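Long-range contact in hydrolase, alpha/beta hydrolase FOLD family (PDB 2XMZ), which probably catalyses the formation of 2-succinyl-6-hydroxy-2,4-cyclohexadiene-1-carboxylate, a step of menaquinone biosynthesis, as the synthase MenH: residues 53-64 with 182-191. Numbering follows the deposited sequence.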
ATOM      1  N   HIS A  53      -1.706  -5.701  10.853  1.00 20.46           N
ATOM      2  CA  HIS A  53      -2.936  -5.080  10.358  1.00 20.54           C
ATOM      3  C   HIS A  53      -4.071  -6.056  10.066  1.00 21.81           C
ATOM      4  O   HIS A  53      -3.848  -7.167   9.535  1.00 21.31           O
ATOM      5  CB  HIS A  53      -2.657  -4.269   9.093  1.00 19.22           C
ATOM      6  CG  HIS A  53      -1.792  -3.067   9.332  1.00 19.76           C
ATOM      7  ND1 HIS A  53      -0.468  -3.165   9.696  1.00 21.23           N
ATOM      8  CD2 HIS A  53      -2.080  -1.747   9.310  1.00 17.53           C
ATOM      9  CE1 HIS A  53       0.033  -1.953   9.865  1.00 20.31           C
ATOM     10  NE2 HIS A  53      -0.925  -1.074   9.633  1.00 19.36           N
ATOM     11  N   GLY A  54      -5.297  -5.599  10.358  1.00 22.69           N
ATOM     12  CA  GLY A  54      -6.494  -6.381  10.090  1.00 23.97           C
ATOM     13  C   GLY A  54      -6.403  -7.779  10.655  1.00 25.65           C
ATOM     14  O   GLY A  54      -6.230  -7.963  11.862  1.00 25.84           O
ATOM     15  N   GLU A  55      -6.509  -8.768   9.771  1.00 26.17           N
ATOM     16  CA  GLU A  55      -6.588 -10.153  10.214  1.00 27.85           C
ATOM     17  C   GLU A  55      -5.227 -10.836  10.292  1.00 27.42           C
ATOM     18  O   GLU A  55      -5.151 -12.032  10.513  1.00 27.97           O
ATOM     19  CB  GLU A  55      -7.595 -10.920   9.349  1.00 28.76           C
ATOM     20  CG  GLU A  55      -9.057 -10.506   9.647  0.50 29.89           C
ATOM     21  CD  GLU A  55     -10.092 -11.328   8.885  0.50 31.14           C
ATOM     22  OE1 GLU A  55     -11.198 -10.811   8.654  0.50 31.11           O
ATOM     23  OE2 GLU A  55      -9.806 -12.483   8.510  0.50 31.97           O
ATOM     24  N   ASP A  56      -4.151 -10.061  10.124  1.00 25.55           N
ATOM     25  CA  ASP A  56      -2.809 -10.605  10.223  1.00 24.67           C
ATOM     26  C   ASP A  56      -2.555 -11.233  11.584  1.00 25.81           C
ATOM     27  O   ASP A  56      -3.005 -10.722  12.617  1.00 25.89           O
ATOM     28  CB  ASP A  56      -1.756  -9.526   9.973  1.00 24.26           C
ATOM     29  CG  ASP A  56      -0.368 -10.000  10.324  1.00 26.15           C
ATOM     30  OD1 ASP A  56       0.239 -10.707   9.478  1.00 26.57           O
ATOM     31  OD2 ASP A  56       0.078  -9.718  11.468  1.00 22.17           O
ATOM     32  N   GLN A  57      -1.832 -12.349  11.578  1.00 26.17           N
ATOM     33  CA  GLN A  57      -1.441 -13.002  12.812  1.00 27.56           C
ATOM     34  C   GLN A  57       0.070 -13.255  12.915  1.00 27.25           C
ATOM     35  O   GLN A  57       0.499 -14.244  13.497  1.00 29.24           O
ATOM     36  CB  GLN A  57      -2.251 -14.303  13.048  1.00 28.75           C
ATOM     37  CG  GLN A  57      -3.772 -14.125  13.211  0.50 29.98           C
ATOM     38  CD  GLN A  57      -4.555 -15.435  13.101  0.50 31.82           C
ATOM     39  OE1 GLN A  57      -4.254 -16.293  12.265  0.50 33.75           O
ATOM     40  NE2 GLN A  57      -5.574 -15.580  13.932  0.50 33.18           N
ATOM     41  N   SER A  58       0.856 -12.361  12.337  1.00 26.37           N
ATOM     42  CA  SER A  58       2.303 -12.337  12.530  1.00 25.95           C
ATOM     43  C   SER A  58       2.665 -12.263  14.037  1.00 26.69           C
ATOM     44  O   SER A  58       2.043 -11.508  14.809  1.00 25.19           O
ATOM     45  CB  SER A  58       2.908 -11.166  11.773  1.00 25.13           C
ATOM     46  OG  SER A  58       2.763 -11.328  10.359  1.00 24.07           O
ATOM     47  N   SER A  59       3.648 -13.063  14.447  1.00 28.13           N
ATOM     48  CA  SER A  59       4.058 -13.120  15.845  1.00 29.85           C
ATOM     49  C   SER A  59       4.610 -11.780  16.304  1.00 30.42           C
ATOM     50  O   SER A  59       5.473 -11.213  15.640  1.00 29.04           O
ATOM     51  CB  SER A  59       5.138 -14.166  16.078  1.00 31.39           C
ATOM     52  OG  SER A  59       5.643 -14.010  17.414  1.00 33.52           O
ATOM     53  N   MET A  60       4.150 -11.317  17.471  1.00 31.95           N
ATOM     54  CA  MET A  60       4.703 -10.121  18.099  1.00 33.35           C
ATOM     55  C   MET A  60       6.179 -10.271  18.417  1.00 34.18           C
ATOM     56  O   MET A  60       6.846  -9.286  18.720  1.00 34.12           O
ATOM     57  CB  MET A  60       3.991  -9.790  19.413  1.00 35.18           C
ATOM     58  CG  MET A  60       2.539  -9.366  19.298  1.00 36.20           C
ATOM     59  SD  MET A  60       2.379  -8.172  17.983  1.00 38.85           S
ATOM     60  CE  MET A  60       3.100  -6.717  18.729  1.00 37.17           C
ATOM     61  N   ASP A  61       6.673 -11.504  18.370  1.00 34.81           N
ATOM     62  CA  ASP A  61       8.021 -11.797  18.816  1.00 36.83           C
ATOM     63  C   ASP A  61       8.975 -12.044  17.635  1.00 35.89           C
ATOM     64  O   ASP A  61      10.096 -12.499  17.799  1.00 37.30           O
ATOM     65  CB  ASP A  61       8.004 -12.918  19.873  1.00 38.71           C
ATOM     66  CG  ASP A  61       7.180 -12.534  21.118  1.00 41.52           C
ATOM     67  OD1 ASP A  61       7.190 -11.341  21.522  1.00 40.71           O
ATOM     68  OD2 ASP A  61       6.524 -13.415  21.715  1.00 44.91           O
ATOM     69  N   GLU A  62       8.515 -11.693  16.441  1.00 34.11           N
ATOM     70  CA  GLU A  62       9.388 -11.630  15.277  1.00 33.03           C
ATOM     71  C   GLU A  62       9.460 -10.201  14.777  1.00 30.52           C
ATOM     72  O   GLU A  62       8.501  -9.438  14.915  1.00 28.17           O
ATOM     73  CB  GLU A  62       8.877 -12.540  14.176  1.00 33.16           C
ATOM     74  CG  GLU A  62       8.715 -13.967  14.652  1.00 38.74           C
ATOM     75  CD  GLU A  62       8.871 -14.968  13.543  1.00 43.83           C
ATOM     76  OE1 GLU A  62       9.456 -14.602  12.494  1.00 45.74           O
ATOM     77  OE2 GLU A  62       8.417 -16.120  13.736  1.00 46.22           O
ATOM     78  N   THR A  63      10.599  -9.850  14.188  1.00 29.52           N
ATOM     79  CA  THR A  63      10.768  -8.540  13.618  1.00 28.18           C
ATOM     80  C   THR A  63      10.052  -8.441  12.257  1.00 26.56           C
ATOM     81  O   THR A  63      10.356  -9.179  11.300  1.00 26.43           O
ATOM     82  CB  THR A  63      12.250  -8.182  13.468  1.00 29.26           C
ATOM     83  OG1 THR A  63      12.900  -8.257  14.743  1.00 30.48           O
ATOM     84  CG2 THR A  63      12.408  -6.763  12.885  1.00 28.20           C
ATOM     85  N   TRP A  64       9.115  -7.505  12.160  1.00 24.49           N
ATOM     86  CA  TRP A  64       8.372  -7.363  10.935  1.00 23.44           C
ATOM     87  C   TRP A  64       9.102  -6.450   9.957  1.00 22.84           C
ATOM     88  O   TRP A  64       8.533  -5.500   9.469  1.00 22.76           O
ATOM     89  CB  TRP A  64       6.975  -6.819  11.218  1.00 22.84           C
ATOM     90  CG  TRP A  64       6.166  -7.672  12.169  1.00 21.53           C
ATOM     91  CD1 TRP A  64       6.385  -8.988  12.516  1.00 21.49           C
ATOM     92  CD2 TRP A  64       5.005  -7.266  12.850  1.00 20.65           C
ATOM     93  NE1 TRP A  64       5.415  -9.408  13.402  1.00 22.27           N
ATOM     94  CE2 TRP A  64       4.553  -8.366  13.614  1.00 22.02           C
ATOM     95  CE3 TRP A  64       4.304  -6.054  12.921  1.00 22.61           C
ATOM     96  CZ2 TRP A  64       3.426  -8.294  14.422  1.00 23.83           C
ATOM     97  CZ3 TRP A  64       3.173  -5.992  13.726  1.00 21.61           C
ATOM     98  CH2 TRP A  64       2.749  -7.100  14.456  1.00 21.90           C
ATOM     99  N   HIS A 182      -1.016  -1.760  19.908  1.00 24.94           N
ATOM    100  CA  HIS A 182       0.280  -2.414  20.118  1.00 26.04           C
ATOM    101  C   HIS A 182       0.870  -2.952  18.802  1.00 24.55           C
ATOM    102  O   HIS A 182       2.090  -2.836  18.551  1.00 23.75           O
ATOM    103  CB  HIS A 182       0.213  -3.469  21.254  1.00 27.23           C
ATOM    104  CG  HIS A 182      -0.378  -4.784  20.834  1.00 31.03           C
ATOM    105  ND1 HIS A 182      -1.738  -5.022  20.817  1.00 34.98           N
ATOM    106  CD2 HIS A 182       0.207  -5.930  20.410  1.00 34.08           C
ATOM    107  CE1 HIS A 182      -1.964  -6.260  20.399  1.00 33.82           C
ATOM    108  NE2 HIS A 182      -0.800  -6.833  20.148  1.00 35.37           N
ATOM    109  N   LYS A 183       0.009  -3.499  17.936  1.00 23.24           N
ATOM    110  CA  LYS A 183       0.451  -3.939  16.628  1.00 21.92           C
ATOM    111  C   LYS A 183       0.806  -2.777  15.714  1.00 21.69           C
ATOM    112  O   LYS A 183       1.770  -2.875  14.971  1.00 20.42           O
ATOM    113  CB  LYS A 183      -0.573  -4.863  15.946  1.00 21.32           C
ATOM    114  CG  LYS A 183      -0.741  -6.160  16.684  1.00 21.67           C
ATOM    115  CD  LYS A 183      -1.627  -7.156  15.948  1.00 22.17           C
ATOM    116  CE  LYS A 183      -1.748  -8.450  16.767  1.00 26.26           C
ATOM    117  NZ  LYS A 183      -2.439  -9.503  15.984  1.00 26.26           N
ATOM    118  N   MET A 184       0.034  -1.683  15.771  1.00 21.48           N
ATOM    119  CA  MET A 184       0.357  -0.501  14.987  1.00 20.59           C
ATOM    120  C   MET A 184       1.731   0.024  15.393  1.00 21.02           C
ATOM    121  O   MET A 184       2.521   0.396  14.544  1.00 19.54           O
ATOM    122  CB  MET A 184      -0.738   0.574  15.137  1.00 20.61           C
ATOM    123  CG  MET A 184      -2.110   0.123  14.592  1.00 20.35           C
ATOM    124  SD  MET A 184      -2.016  -0.215  12.785  1.00 21.78           S
ATOM    125  CE  MET A 184      -1.778  -1.995  12.768  1.00 19.01           C
ATOM    126  N   ALA A 185       2.009   0.019  16.693  1.00 21.29           N
ATOM    127  CA  ALA A 185       3.312   0.442  17.209  1.00 22.60           C
ATOM    128  C   ALA A 185       4.443  -0.429  16.647  1.00 22.32           C
ATOM    129  O   ALA A 185       5.462   0.093  16.192  1.00 22.12           O
ATOM    130  CB  ALA A 185       3.315   0.410  18.750  1.00 23.76           C
ATOM    131  N   LYS A 186       4.246  -1.751  16.641  1.00 21.66           N
ATOM    132  CA  LYS A 186       5.258  -2.640  16.159  1.00 20.98           C
ATOM    133  C   LYS A 186       5.443  -2.426  14.663  1.00 20.36           C
ATOM    134  O   LYS A 186       6.567  -2.379  14.205  1.00 20.27           O
ATOM    135  CB  LYS A 186       4.969  -4.102  16.527  1.00 21.74           C
ATOM    136  CG  LYS A 186       6.091  -5.062  16.102  1.00 20.59           C
ATOM    137  CD  LYS A 186       5.815  -6.482  16.552  1.00 22.82           C
ATOM    138  CE  LYS A 186       6.825  -7.485  15.956  1.00 22.54           C
ATOM    139  NZ  LYS A 186       8.229  -7.149  16.330  1.00 21.22           N
ATOM    140  N   ALA A 187       4.343  -2.280  13.906  1.00 20.82           N
ATOM    141  CA  ALA A 187       4.447  -1.973  12.469  1.00 21.74           C
ATOM    142  C   ALA A 187       5.327  -0.745  12.223  1.00 22.02           C
ATOM    143  O   ALA A 187       6.226  -0.777  11.370  1.00 23.24           O
ATOM    144  CB  ALA A 187       3.049  -1.782  11.832  1.00 21.04           C
ATOM    145  N   LEU A 188       5.074   0.327  12.957  1.00 22.56           N
ATOM    146  CA  LEU A 188       5.912   1.542  12.853  1.00 23.54           C
ATOM    147  C   LEU A 188       7.383   1.286  13.162  1.00 24.40           C
ATOM    148  O   LEU A 188       8.257   1.673  12.380  1.00 24.25           O
ATOM    149  CB  LEU A 188       5.378   2.667  13.746  1.00 24.41           C
ATOM    150  CG  LEU A 188       4.049   3.297  13.301  1.00 24.29           C
ATOM    151  CD1 LEU A 188       3.523   4.240  14.382  1.00 24.99           C
ATOM    152  CD2 LEU A 188       4.165   3.999  11.935  1.00 25.09           C
ATOM    153  N   ARG A 189       7.662   0.641  14.299  1.00 25.15           N
ATOM    154  CA  ARG A 189       9.059   0.385  14.680  1.00 25.46           C
ATOM    155  C   ARG A 189       9.795  -0.545  13.709  1.00 24.31           C
ATOM    156  O   ARG A 189      10.976  -0.341  13.455  1.00 24.97           O
ATOM    157  CB  ARG A 189       9.178  -0.123  16.130  1.00 26.96           C
ATOM    158  CG  ARG A 189       8.469   0.773  17.180  1.00 30.58           C
ATOM    159  CD  ARG A 189       8.934   0.551  18.617  1.00 36.99           C
ATOM    160  NE  ARG A 189       7.851   0.736  19.596  1.00 41.00           N
ATOM    161  CZ  ARG A 189       7.648   1.819  20.358  1.00 43.55           C
ATOM    162  NH1 ARG A 189       8.431   2.910  20.282  1.00 44.66           N
ATOM    163  NH2 ARG A 189       6.626   1.821  21.201  1.00 43.04           N
ATOM    164  N   ASP A 190       9.115  -1.567  13.191  1.00 22.51           N
ATOM    165  CA  ASP A 190       9.759  -2.588  12.346  1.00 22.09           C
ATOM    166  C   ASP A 190       9.771  -2.264  10.860  1.00 21.41           C
ATOM    167  O   ASP A 190      10.725  -2.599  10.181  1.00 22.23           O
ATOM    168  CB  ASP A 190       9.133  -3.976  12.530  1.00 20.94           C
ATOM    169  CG  ASP A 190       9.330  -4.519  13.911  1.00 22.22           C
ATOM    170  OD1 ASP A 190       9.922  -3.806  14.741  1.00 22.74           O
ATOM    171  OD2 ASP A 190       8.886  -5.645  14.163  1.00 22.20           O
ATOM    172  N   TYR A 191       8.722  -1.648  10.337  1.00 21.68           N
ATOM    173  CA  TYR A 191       8.739  -1.348   8.881  1.00 21.39           C
ATOM    174  C   TYR A 191       8.217   0.026   8.492  1.00 21.78           C
ATOM    175  O   TYR A 191       7.834   0.270   7.330  1.00 21.26           O
ATOM    176  CB  TYR A 191       8.161  -2.477   8.022  1.00 20.81           C
ATOM    177  CG  TYR A 191       6.685  -2.790   8.156  1.00 20.85           C
ATOM    178  CD1 TYR A 191       5.794  -2.418   7.145  1.00 20.56           C
ATOM    179  CD2 TYR A 191       6.188  -3.508   9.243  1.00 22.44           C
ATOM    180  CE1 TYR A 191       4.459  -2.750   7.191  1.00 20.31           C
ATOM    181  CE2 TYR A 191       4.816  -3.851   9.318  1.00 20.74           C
ATOM    182  CZ  TYR A 191       3.958  -3.454   8.276  1.00 21.07           C
ATOM    183  OH  TYR A 191       2.612  -3.755   8.264  1.00 18.01           O
TER
HETATM  184  O   HOH W   1      -4.162  -8.568  13.268  1.00 44.35           O
HETATM  185  O   HOH W   2      -0.168  -9.658  14.283  1.00 19.14           O
HETATM  186  O   HOH W   3       8.079  -6.290  19.188  1.00 40.47           O
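Lys186 lies across one face of the Trp64 indole and ties the loop between strand 44-48 and helix 66-77 to helix 181-191. That helix belongs to the helical excursion between strands 110-114 and 210-215, the usual place of the cap in alpha/beta hydrolases, so the contact joins this region to a core loop. With CG anti to the backbone N (chi1 -176°), the chain leaves the helix nearly straight. Its CB sits by Trp64 CZ3, CG passes above Trp64 CE3, and CD touches both Trp64 CZ2 and Met60 CE; Lys186 CD lies a tight 3.5 Å from Met60 CE. CE then rests over the five-membered ring of Trp64 in a CH-pi contact, 3.4 Å from the centroid. A bend at chi4 (59°) brings NZ to Asp190 OD2, a salt bridge of 2.7 Å through the syn lone pair; NZ is also a cation-pi partner of the indole. Trp64 N meets Asp190 OD2 on the anti side, tilted out of the carboxylate plane, in a nearly straight bond (168°) of 2.7 Å. Trp64 O lies 3.1 Å from Tyr191 CD2, buried without a polar partner. Met184 CE lies over one face of the His53 ring in a CH-pi contact, 3.3 Å from its centroid; His53 ND1 and Tyr191 OH both bond to Pro51 O, and His53 NE2 to Leu26 N. Lys183 NZ bonds a water 2.8 Å away that lies within bonding distance of Asp56 OD2 and Ser58 O, though its protons may not serve every acceptor. One carboxylate oxygen thus serves both segments, and the ammonium beside it probably keeps Asp190 ionised.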